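Local atomic coordinates of transcriptional regulator, TetR family (Marinobacter aquaeolei, PDB entry 3NNR), a protein that probably binds DNA as a dimeric transcriptional regulator of the TetR family, using a helix-turn-helix motif near its N terminus. Residues L15-R24 with W93-D101; A137-L147 with E194-Y202. All blocks are in the same frame, centred on the assembly; numbering follows the deposited sequence. Where two conformers were deposited one is given.

Overall arrangement
The chain starts with helix 6-21, whose last part and following turn form the first half of contact 1. It then runs through the predicted helix-turn-helix at 27-46 and through helices 49-67 and 78-94. Contact 1 closes this first loop when residues 93-101 return to helix 6-21, joining the DNA-binding region to the regulatory region. The long helix 110-136 leads to contact 2. Residues 194-202 close that second loop onto 137-147, within the regulatory region. The loops follow in series and neither nest nor cross. The two contacts lie on opposite sides of the chain's centre, about 36 Å apart between centres, and both contacts touch the second subunit.

Contact 1: L15-R24 with W93-D101; sequences LELFNDKGER and WSYRFFHRD. With SO4 (sulfate ion), chain D.
Helix 15-21 crosses the short helix 96-100 at 54°, with Asn19 and Phe97 facing each other and their CA atoms 4.6 Å apart. The Asn19 side chain is a knob among Trp93, Ser94, Arg96 and Phe97. Its CG is anti to the carbonyl carbon (chi1 -75°), which carries the amide into the turn before helix 96-100. Asn19 ND2 gives a hydrogen bond to Ser94 O (2.8 Å), and Asn19 OD1 accepts one from Phe97 N (3.0 Å), holding both ends. The Arg96 guanidinium stacks on the Asn19 side chain, its centre over CB and its plane 27° from that of the amide, and its other face lies against the Trp93 indole. Arg96 NE also bonds Trp93 O in the guanidinium plane (2.9 Å), and NH1 makes a weak bond to a sulfate, probably from the crystallisation liquor. With alanine in place of Arg96, one side of the Asn19 side chain would probably be uncovered, and Trp93 O and the sulfate would lose that donor. Here the TetR fold joins its first helix to the regulatory domain. Phe97 lies beside Phe18, whose CB is 3.5 Å from Phe97 CG, while Leu15 CD1 meets Phe97 CE1. Arg100 NH2 bonds Asn19 O (3.0 Å). A water links Glu23 N, Phe97 O and Asp101 OD2. Asp101 OD2 also bonds Tyr104 of the second subunit, and Glu23 pairs with Arg24 of that subunit.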
loop_
_atom_site.group_PDB
_atom_site.type_symbol
_atom_site.label_atom_id
_atom_site.label_comp_id
_atom_site.label_asym_id
_atom_site.label_seq_id
_atom_site.Cartn_x
_atom_site.Cartn_y
_atom_site.Cartn_z
ATOM N N LEU A 15 -6.823 -11.416 18.096
ATOM C CA LEU A 15 -5.867 -10.444 17.534
ATOM C C LEU A 15 -4.439 -11.033 17.404
ATOM O O LEU A 15 -3.802 -10.868 16.362
ATOM C CB LEU A 15 -5.853 -9.155 18.384
ATOM C CG LEU A 15 -4.864 -8.031 18.023
ATOM C CD1 LEU A 15 -5.171 -7.453 16.659
ATOM C CD2 LEU A 15 -4.876 -6.964 19.125
ATOM N N GLU A 16 -3.982 -11.736 18.452
ATOM C CA GLU A 16 -2.640 -12.373 18.507
ATOM C C GLU A 16 -2.494 -13.435 17.420
ATOM O O GLU A 16 -1.484 -13.476 16.711
ATOM C CB GLU A 16 -2.372 -13.045 19.876
ATOM C CG GLU A 16 -0.938 -13.628 20.066
ATOM C CD GLU A 16 -0.836 -14.677 21.173
ATOM O OE1 GLU A 16 -1.582 -14.597 22.174
ATOM O OE2 GLU A 16 0.009 -15.587 21.030
ATOM N N LEU A 17 -3.502 -14.308 17.315
ATOM C CA LEU A 17 -3.504 -15.394 16.315
ATOM C C LEU A 17 -3.617 -14.807 14.895
ATOM O O LEU A 17 -2.848 -15.188 14.035
ATOM C CB LEU A 17 -4.601 -16.416 16.609
ATOM C CG LEU A 17 -4.424 -17.289 17.863
ATOM C CD1 LEU A 17 -5.718 -17.943 18.190
ATOM C CD2 LEU A 17 -3.310 -18.350 17.724
ATOM N N PHE A 18 -4.499 -13.823 14.676
ATOM C CA PHE A 18 -4.603 -13.180 13.369
ATOM C C PHE A 18 -3.279 -12.515 12.944
ATOM O O PHE A 18 -2.866 -12.722 11.837
ATOM C CB PHE A 18 -5.758 -12.159 13.250
ATOM C CG PHE A 18 -7.158 -12.725 13.479
ATOM C CD1 PHE A 18 -7.483 -14.074 13.274
ATOM C CD2 PHE A 18 -8.195 -11.852 13.815
ATOM C CE1 PHE A 18 -8.812 -14.548 13.497
ATOM C CE2 PHE A 18 -9.519 -12.306 14.022
ATOM C CZ PHE A 18 -9.816 -13.667 13.855
ATOM N N ASN A 19 -2.643 -11.749 13.830
ATOM C CA ASN A 19 -1.375 -11.065 13.558
ATOM C C ASN A 19 -0.226 -12.041 13.281
ATOM O O ASN A 19 0.570 -11.824 12.351
ATOM C CB ASN A 19 -0.937 -10.175 14.748
ATOM C CG ASN A 19 -1.726 -8.859 14.900
ATOM O OD1 ASN A 19 -2.471 -8.409 14.027
ATOM N ND2 ASN A 19 -1.495 -8.205 16.025
ATOM N N ASP A 20 -0.175 -13.119 14.052
ATOM C CA ASP A 20 0.897 -14.091 13.980
ATOM C C ASP A 20 0.726 -15.092 12.825
ATOM O O ASP A 20 1.686 -15.339 12.098
ATOM C CB ASP A 20 1.029 -14.836 15.324
ATOM C CG ASP A 20 2.293 -15.701 15.408
ATOM O OD1 ASP A 20 3.410 -15.140 15.248
ATOM O OD2 ASP A 20 2.172 -16.929 15.669
ATOM N N LYS A 21 -0.461 -15.691 12.685
ATOM C CA LYS A 21 -0.716 -16.723 11.638
ATOM C C LYS A 21 -1.471 -16.232 10.382
ATOM O O LYS A 21 -1.459 -16.916 9.374
ATOM C CB LYS A 21 -1.507 -17.906 12.228
ATOM C CG LYS A 21 -0.940 -18.608 13.464
ATOM C CD LYS A 21 0.307 -19.362 13.209
ATOM C CE LYS A 21 0.705 -20.184 14.449
ATOM N NZ LYS A 21 2.109 -20.730 14.358
ATOM N N GLY A 22 -2.130 -15.082 10.443
ATOM C CA GLY A 22 -2.927 -14.560 9.323
ATOM C C GLY A 22 -4.377 -14.896 9.593
ATOM O O GLY A 22 -4.677 -16.044 9.939
ATOM N N GLU A 23 -5.288 -13.942 9.423
ATOM C CA GLU A 23 -6.707 -14.255 9.659
ATOM C C GLU A 23 -7.224 -15.367 8.719
ATOM O O GLU A 23 -8.093 -16.125 9.096
ATOM C CB GLU A 23 -7.610 -13.010 9.631
ATOM C CG GLU A 23 -8.216 -12.647 8.286
ATOM C CD GLU A 23 -9.425 -13.471 7.903
ATOM O OE1 GLU A 23 -10.174 -13.987 8.776
ATOM O OE2 GLU A 23 -9.634 -13.579 6.693
ATOM N N ARG A 24 -6.714 -15.394 7.500
ATOM C CA ARG A 24 -6.975 -16.423 6.490
ATOM C C ARG A 24 -6.959 -17.820 7.142
ATOM O O ARG A 24 -7.885 -18.612 6.974
ATOM C CB ARG A 24 -5.838 -16.411 5.456
ATOM C CG ARG A 24 -6.216 -16.373 3.993
ATOM C CD ARG A 24 -5.244 -17.147 3.110
ATOM N NE ARG A 24 -4.729 -16.378 1.981
ATOM C CZ ARG A 24 -4.159 -16.897 0.870
ATOM N NH1 ARG A 24 -4.062 -18.226 0.627
ATOM N NH2 ARG A 24 -3.712 -16.048 -0.055
ATOM N N TRP A 93 1.233 -1.602 13.450
ATOM C CA TRP A 93 1.923 -2.829 13.863
ATOM C C TRP A 93 0.992 -3.681 14.715
ATOM O O TRP A 93 0.847 -4.888 14.466
ATOM C CB TRP A 93 3.243 -2.575 14.639
ATOM C CG TRP A 93 3.841 -3.852 15.193
ATOM C CD1 TRP A 93 3.728 -4.349 16.482
ATOM C CD2 TRP A 93 4.594 -4.823 14.461
ATOM N NE1 TRP A 93 4.387 -5.562 16.583
ATOM C CE2 TRP A 93 4.927 -5.872 15.359
ATOM C CE3 TRP A 93 5.011 -4.911 13.135
ATOM C CZ2 TRP A 93 5.676 -7.001 14.958
ATOM C CZ3 TRP A 93 5.765 -6.041 12.727
ATOM C CH2 TRP A 93 6.084 -7.068 13.646
ATOM N N SER A 94 0.365 -3.058 15.714
ATOM C CA SER A 94 -0.445 -3.810 16.690
ATOM C C SER A 94 -1.674 -4.490 16.066
ATOM O O SER A 94 -2.150 -5.500 16.596
ATOM C CB SER A 94 -0.821 -2.926 17.896
ATOM O OG SER A 94 0.337 -2.526 18.627
ATOM N N TYR A 95 -2.161 -3.945 14.951
ATOM C CA TYR A 95 -3.316 -4.461 14.255
ATOM C C TYR A 95 -2.906 -4.861 12.829
ATOM O O TYR A 95 -3.719 -4.824 11.906
ATOM C CB TYR A 95 -4.415 -3.388 14.281
ATOM C CG TYR A 95 -4.984 -3.179 15.668
ATOM C CD1 TYR A 95 -4.295 -2.421 16.619
ATOM C CD2 TYR A 95 -6.215 -3.742 16.048
ATOM C CE1 TYR A 95 -4.783 -2.232 17.919
ATOM C CE2 TYR A 95 -6.737 -3.550 17.376
ATOM C CZ TYR A 95 -6.005 -2.784 18.306
ATOM O OH TYR A 95 -6.453 -2.562 19.624
ATOM N N ARG A 96 -1.661 -5.332 12.674
ATOM C CA ARG A 96 -1.103 -5.662 11.351
ATOM C C ARG A 96 -1.943 -6.629 10.518
ATOM O O ARG A 96 -1.886 -6.556 9.283
ATOM C CB ARG A 96 0.391 -6.115 11.422
ATOM C CG ARG A 96 0.618 -7.561 11.829
ATOM C CD ARG A 96 2.029 -7.857 12.390
ATOM N NE ARG A 96 2.018 -7.486 13.796
ATOM C CZ ARG A 96 2.274 -8.271 14.840
ATOM N NH1 ARG A 96 2.704 -9.523 14.709
ATOM N NH2 ARG A 96 2.169 -7.749 16.057
ATOM N N PHE A 97 -2.694 -7.512 11.174
ATOM C CA PHE A 97 -3.568 -8.497 10.477
ATOM C C PHE A 97 -4.627 -7.828 9.583
ATOM O O PHE A 97 -5.021 -8.383 8.559
ATOM C CB PHE A 97 -4.296 -9.436 11.469
ATOM C CG PHE A 97 -5.615 -8.887 11.954
ATOM C CD1 PHE A 97 -5.662 -7.947 12.956
ATOM C CD2 PHE A 97 -6.820 -9.258 11.323
ATOM C CE1 PHE A 97 -6.888 -7.397 13.381
ATOM C CE2 PHE A 97 -8.025 -8.709 11.711
ATOM C CZ PHE A 97 -8.065 -7.767 12.746
ATOM N N PHE A 98 -5.086 -6.653 9.988
ATOM C CA PHE A 98 -6.168 -5.953 9.304
ATOM C C PHE A 98 -5.792 -5.502 7.890
ATOM O O PHE A 98 -6.417 -5.930 6.920
ATOM C CB PHE A 98 -6.643 -4.797 10.169
ATOM C CG PHE A 98 -7.881 -4.147 9.682
ATOM C CD1 PHE A 98 -9.107 -4.727 9.918
ATOM C CD2 PHE A 98 -7.829 -2.926 9.028
ATOM C CE1 PHE A 98 -10.267 -4.125 9.473
ATOM C CE2 PHE A 98 -8.980 -2.315 8.583
ATOM C CZ PHE A 98 -10.201 -2.920 8.798
ATOM N N HIS A 99 -4.734 -4.709 7.772
ATOM C CA HIS A 99 -4.305 -4.204 6.443
ATOM C C HIS A 99 -3.792 -5.282 5.492
ATOM O O HIS A 99 -3.830 -5.101 4.269
ATOM C CB HIS A 99 -3.310 -3.066 6.586
ATOM C CG HIS A 99 -3.859 -1.937 7.391
ATOM N ND1 HIS A 99 -3.809 -1.928 8.771
ATOM C CD2 HIS A 99 -4.530 -0.817 7.022
ATOM C CE1 HIS A 99 -4.403 -0.831 9.211
ATOM N NE2 HIS A 99 -4.845 -0.138 8.172
ATOM N N ARG A 100 -3.378 -6.410 6.060
ATOM C CA ARG A 100 -2.855 -7.534 5.305
ATOM C C ARG A 100 -3.948 -8.239 4.497
ATOM O O ARG A 100 -3.723 -8.571 3.332
ATOM C CB ARG A 100 -2.171 -8.485 6.265
ATOM C CG ARG A 100 -1.536 -9.709 5.647
ATOM C CD ARG A 100 -0.516 -10.262 6.633
ATOM N NE ARG A 100 -1.126 -10.761 7.841
ATOM C CZ ARG A 100 -0.543 -10.895 9.034
ATOM N NH1 ARG A 100 0.688 -10.497 9.283
ATOM N NH2 ARG A 100 -1.250 -11.410 10.025
ATOM N N ASP A 101 -5.117 -8.441 5.110
ATOM C CA ASP A 101 -6.245 -9.097 4.474
ATOM C C ASP A 101 -7.378 -8.106 4.237
ATOM O O ASP A 101 -8.546 -8.504 4.051
ATOM C CB ASP A 101 -6.682 -10.322 5.311
ATOM C CG ASP A 101 -5.869 -11.573 4.999
ATOM O OD1 ASP A 101 -5.594 -11.820 3.800
ATOM O OD2 ASP A 101 -5.594 -12.367 5.925
HETATM S S SO4 D . 4.516 -11.337 11.735
HETATM O O1 SO4 D . 5.949 -11.022 11.709
HETATM O O2 SO4 D . 4.097 -12.516 10.931
HETATM O O3 SO4 D . 4.175 -11.609 13.146
HETATM O O4 SO4 D . 3.942 -10.128 11.153
HETATM O O HOH W 1 -4.573 -11.112 8.271
#

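Contact 2: A137-L147 with E194-Y202; sequences AGIIQPQPEDL and EVPYLTPEY
Ile140 and Leu198 face each other across a single antiparallel bridge, as a non-hydrogen-bonded pair with CA atoms 4.5 Å apart. The bonds lie before and after the pair: Thr199 N to Ile139 O, nearly straight at 176°, and Gln141 N to Tyr197 O (2.8 Å). Thr199 adds a third bond, since its OG1 sits between the backbone N and the carbonyl carbon (chi1 58°) and donates to Gly138 O at 2.7 Å. Its CG2 methyl turns to the Ile140 carbonyl carbon and the Gln141 chain.

Tyr202 reaches back over the start of the same loop. Its CB lies near Ile139 O and the Ile139 CG2 methyl. Its CG comes next to Ile139 CA, and Tyr202 CD1 is 3.3 Å from Gly138 O. Ile139 CG1 stands over the centre of the Tyr202 ring, 3.7 Å from its centroid and 4° off the normal, a CH-pi contact. Tyr202 CE1 passes Gly138 O. Tyr202 CZ is 3.9 Å from Ile139 CG1. At the tip, Tyr202 OH has Ala137 O as its nearest neighbour across the contact, at 4.1 Å.

At the other end, Gln143 crosses Tyr197 at about a right angle, with Gln143 NE2 3.3 Å from Tyr197 CD1. The Tyr197 OH meets both methyls of Leu147. Tyr197 also packs on Pro196 of the second subunit, and Leu147 on Thr192 of that subunit. Ile140 points its CD1 at Glu194 OE1 and packs on helix 110-136. Gly138, at positive phi, closes that helix with a Schellman motif. This is a meeting of two interhelical loops in the all-helical regulatory domain of a TetR-family protein, one joining helices 110-136 and 145-160, the other helices 186-194 and 200-211.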
loop_
_atom_site.group_PDB
_atom_site.type_symbol
_atom_site.label_atom_id
_atom_site.label_comp_id
_atom_site.label_asym_id
_atom_site.label_seq_id
_atom_site.Cartn_x
_atom_site.Cartn_y
_atom_site.Cartn_z
ATOM N N ALA A 137 1.390 27.447 12.274
ATOM C CA ALA A 137 2.555 27.518 13.172
ATOM C C ALA A 137 3.854 27.996 12.479
ATOM O O ALA A 137 4.837 28.257 13.167
ATOM C CB ALA A 137 2.788 26.162 13.850
ATOM N N GLY A 138 3.865 28.101 11.144
ATOM C CA GLY A 138 5.041 28.530 10.379
ATOM C C GLY A 138 6.074 27.448 10.123
ATOM O O GLY A 138 7.222 27.754 9.820
ATOM N N ILE A 139 5.656 26.182 10.214
ATOM C CA ILE A 139 6.543 25.022 10.034
ATOM C C ILE A 139 6.654 24.660 8.549
ATOM O O ILE A 139 7.764 24.421 8.061
ATOM C CB ILE A 139 6.098 23.822 10.896
ATOM C CG1 ILE A 139 6.087 24.231 12.381
ATOM C CG2 ILE A 139 7.040 22.651 10.670
ATOM C CD1 ILE A 139 5.608 23.176 13.342
ATOM N N ILE A 140 5.520 24.594 7.852
ATOM C CA ILE A 140 5.512 24.382 6.397
ATOM C C ILE A 140 4.895 25.609 5.743
ATOM O O ILE A 140 4.269 26.440 6.406
ATOM C CB ILE A 140 4.790 23.061 5.940
ATOM C CG1 ILE A 140 3.256 23.115 6.089
ATOM C CG2 ILE A 140 5.354 21.863 6.682
ATOM C CD1 ILE A 140 2.561 21.876 5.571
ATOM N N GLN A 141 5.072 25.698 4.431
ATOM C CA GLN A 141 4.502 26.789 3.632
ATOM C C GLN A 141 3.020 26.467 3.393
ATOM O O GLN A 141 2.693 25.312 3.134
ATOM C CB GLN A 141 5.284 26.959 2.332
ATOM C CG GLN A 141 6.707 27.476 2.606
ATOM C CD GLN A 141 7.648 27.468 1.403
ATOM O OE1 GLN A 141 7.323 26.974 0.312
ATOM N NE2 GLN A 141 8.840 28.016 1.610
ATOM N N PRO A 142 2.120 27.469 3.504
ATOM C CA PRO A 142 0.693 27.183 3.319
ATOM C C PRO A 142 0.438 26.806 1.871
ATOM O O PRO A 142 1.028 27.416 0.979
ATOM C CB PRO A 142 0.020 28.516 3.665
ATOM C CG PRO A 142 1.024 29.549 3.266
ATOM C CD PRO A 142 2.385 28.925 3.493
ATOM N N GLN A 143 -0.406 25.802 1.639
ATOM C CA GLN A 143 -0.682 25.322 0.277
ATOM C C GLN A 143 -2.168 25.391 -0.123
ATOM O O GLN A 143 -3.029 25.331 0.758
ATOM C CB GLN A 143 -0.121 23.895 0.116
ATOM C CG GLN A 143 1.428 23.788 0.190
ATOM C CD GLN A 143 2.184 24.649 -0.873
ATOM O OE1 GLN A 143 1.692 24.892 -1.988
ATOM N NE2 GLN A 143 3.387 25.102 -0.513
ATOM N N PRO A 144 -2.470 25.509 -1.452
ATOM C CA PRO A 144 -3.872 25.533 -1.930
ATOM C C PRO A 144 -4.688 24.332 -1.467
ATOM O O PRO A 144 -4.106 23.287 -1.162
ATOM C CB PRO A 144 -3.728 25.525 -3.460
ATOM C CG PRO A 144 -2.402 26.147 -3.726
ATOM C CD PRO A 144 -1.525 25.732 -2.572
ATOM N N GLU A 145 -6.012 24.469 -1.421
ATOM C CA GLU A 145 -6.880 23.379 -0.921
ATOM C C GLU A 145 -6.676 22.044 -1.679
ATOM O O GLU A 145 -6.645 20.982 -1.046
ATOM C CB GLU A 145 -8.371 23.779 -0.918
ATOM C CG GLU A 145 -9.241 22.910 0.031
ATOM C CD GLU A 145 -10.760 23.013 -0.212
ATOM O OE1 GLU A 145 -11.233 23.952 -0.906
ATOM O OE2 GLU A 145 -11.484 22.126 0.307
ATOM N N ASP A 146 -6.484 22.122 -3.004
ATOM C CA ASP A 146 -6.306 20.931 -3.864
ATOM C C ASP A 146 -4.970 20.225 -3.708
ATOM O O ASP A 146 -4.944 18.998 -3.582
ATOM C CB ASP A 146 -6.544 21.284 -5.330
ATOM C CG ASP A 146 -7.983 21.669 -5.599
ATOM O OD1 ASP A 146 -8.899 21.073 -4.984
ATOM O OD2 ASP A 146 -8.211 22.553 -6.451
ATOM N N LEU A 147 -3.876 20.984 -3.728
ATOM C CA LEU A 147 -2.531 20.410 -3.537
ATOM C C LEU A 147 -2.335 19.808 -2.125
ATOM O O LEU A 147 -1.566 18.859 -1.963
ATOM C CB LEU A 147 -1.453 21.443 -3.876
ATOM C CG LEU A 147 0.038 21.109 -3.720
ATOM C CD1 LEU A 147 0.385 19.704 -4.208
ATOM C CD2 LEU A 147 0.923 22.178 -4.442
ATOM N N GLU A 194 7.195 16.257 2.834
ATOM C CA GLU A 194 7.154 17.685 3.197
ATOM C C GLU A 194 8.510 18.398 3.227
ATOM O O GLU A 194 8.531 19.566 3.575
ATOM C CB GLU A 194 6.382 17.883 4.514
ATOM C CG GLU A 194 4.928 17.300 4.506
ATOM C CD GLU A 194 3.961 17.933 3.467
ATOM O OE1 GLU A 194 3.905 19.192 3.352
ATOM O OE2 GLU A 194 3.226 17.157 2.793
ATOM N N VAL A 195 9.608 17.728 2.833
ATOM C CA VAL A 195 10.956 18.347 2.730
ATOM C C VAL A 195 11.029 19.675 1.935
ATOM O O VAL A 195 11.542 20.657 2.472
ATOM C CB VAL A 195 12.040 17.350 2.149
ATOM C CG1 VAL A 195 13.310 18.100 1.589
ATOM C CG2 VAL A 195 12.433 16.320 3.205
ATOM N N PRO A 196 10.545 19.710 0.673
ATOM C CA PRO A 196 10.628 20.971 -0.093
ATOM C C PRO A 196 9.677 22.102 0.348
ATOM O O PRO A 196 9.907 23.248 -0.052
ATOM C CB PRO A 196 10.316 20.532 -1.516
ATOM C CG PRO A 196 9.400 19.394 -1.335
ATOM C CD PRO A 196 9.843 18.672 -0.099
ATOM N N TYR A 197 8.633 21.788 1.130
ATOM C CA TYR A 197 7.698 22.803 1.655
ATOM C C TYR A 197 8.095 23.393 3.031
ATOM O O TYR A 197 7.366 24.253 3.567
ATOM C CB TYR A 197 6.270 22.251 1.731
ATOM C CG TYR A 197 5.734 21.726 0.418
ATOM C CD1 TYR A 197 5.498 22.597 -0.669
ATOM C CD2 TYR A 197 5.433 20.359 0.255
ATOM C CE1 TYR A 197 4.995 22.112 -1.904
ATOM C CE2 TYR A 197 4.930 19.867 -0.967
ATOM C CZ TYR A 197 4.705 20.747 -2.037
ATOM O OH TYR A 197 4.202 20.251 -3.218
ATOM N N LEU A 198 9.225 22.961 3.601
ATOM C CA LEU A 198 9.669 23.486 4.890
ATOM C C LEU A 198 10.064 24.965 4.754
ATOM O O LEU A 198 10.735 25.341 3.783
ATOM C CB LEU A 198 10.845 22.674 5.451
ATOM C CG LEU A 198 10.592 21.196 5.791
ATOM C CD1 LEU A 198 11.865 20.514 6.180
ATOM C CD2 LEU A 198 9.569 21.017 6.900
ATOM N N THR A 199 9.606 25.786 5.708
ATOM C CA THR A 199 9.938 27.223 5.774
ATOM C C THR A 199 11.389 27.423 6.239
ATOM O O THR A 199 11.985 26.501 6.828
ATOM C CB THR A 199 9.051 27.989 6.795
ATOM O OG1 THR A 199 9.211 27.407 8.098
ATOM C CG2 THR A 199 7.584 27.948 6.404
ATOM N N PRO A 200 11.959 28.626 5.987
ATOM C CA PRO A 200 13.316 28.896 6.483
ATOM C C PRO A 200 13.489 28.682 8.008
ATOM O O PRO A 200 14.482 28.064 8.400
ATOM C CB PRO A 200 13.544 30.353 6.067
ATOM C CG PRO A 200 12.753 30.475 4.790
ATOM C CD PRO A 200 11.519 29.669 5.028
ATOM N N GLU A 201 12.525 29.145 8.824
ATOM C CA GLU A 201 12.543 28.964 10.300
ATOM C C GLU A 201 12.853 27.534 10.792
ATOM O O GLU A 201 13.684 27.330 11.692
ATOM C CB GLU A 201 11.174 29.297 10.930
ATOM C CG GLU A 201 10.744 30.748 11.035
ATOM C CD GLU A 201 9.775 30.969 12.228
ATOM O OE1 GLU A 201 10.234 30.918 13.397
ATOM O OE2 GLU A 201 8.565 31.199 12.005
ATOM N N TYR A 202 12.156 26.569 10.187
ATOM C CA TYR A 202 12.170 25.157 10.620
ATOM C C TYR A 202 12.940 24.127 9.777
ATOM O O TYR A 202 13.117 23.001 10.260
ATOM C CB TYR A 202 10.712 24.684 10.803
ATOM C CG TYR A 202 10.020 25.271 12.023
ATOM C CD1 TYR A 202 9.357 26.503 11.940
ATOM C CD2 TYR A 202 10.010 24.605 13.264
ATOM C CE1 TYR A 202 8.694 27.070 13.064
ATOM C CE2 TYR A 202 9.351 25.174 14.411
ATOM C CZ TYR A 202 8.697 26.410 14.292
ATOM O OH TYR A 202 8.044 27.013 15.357
#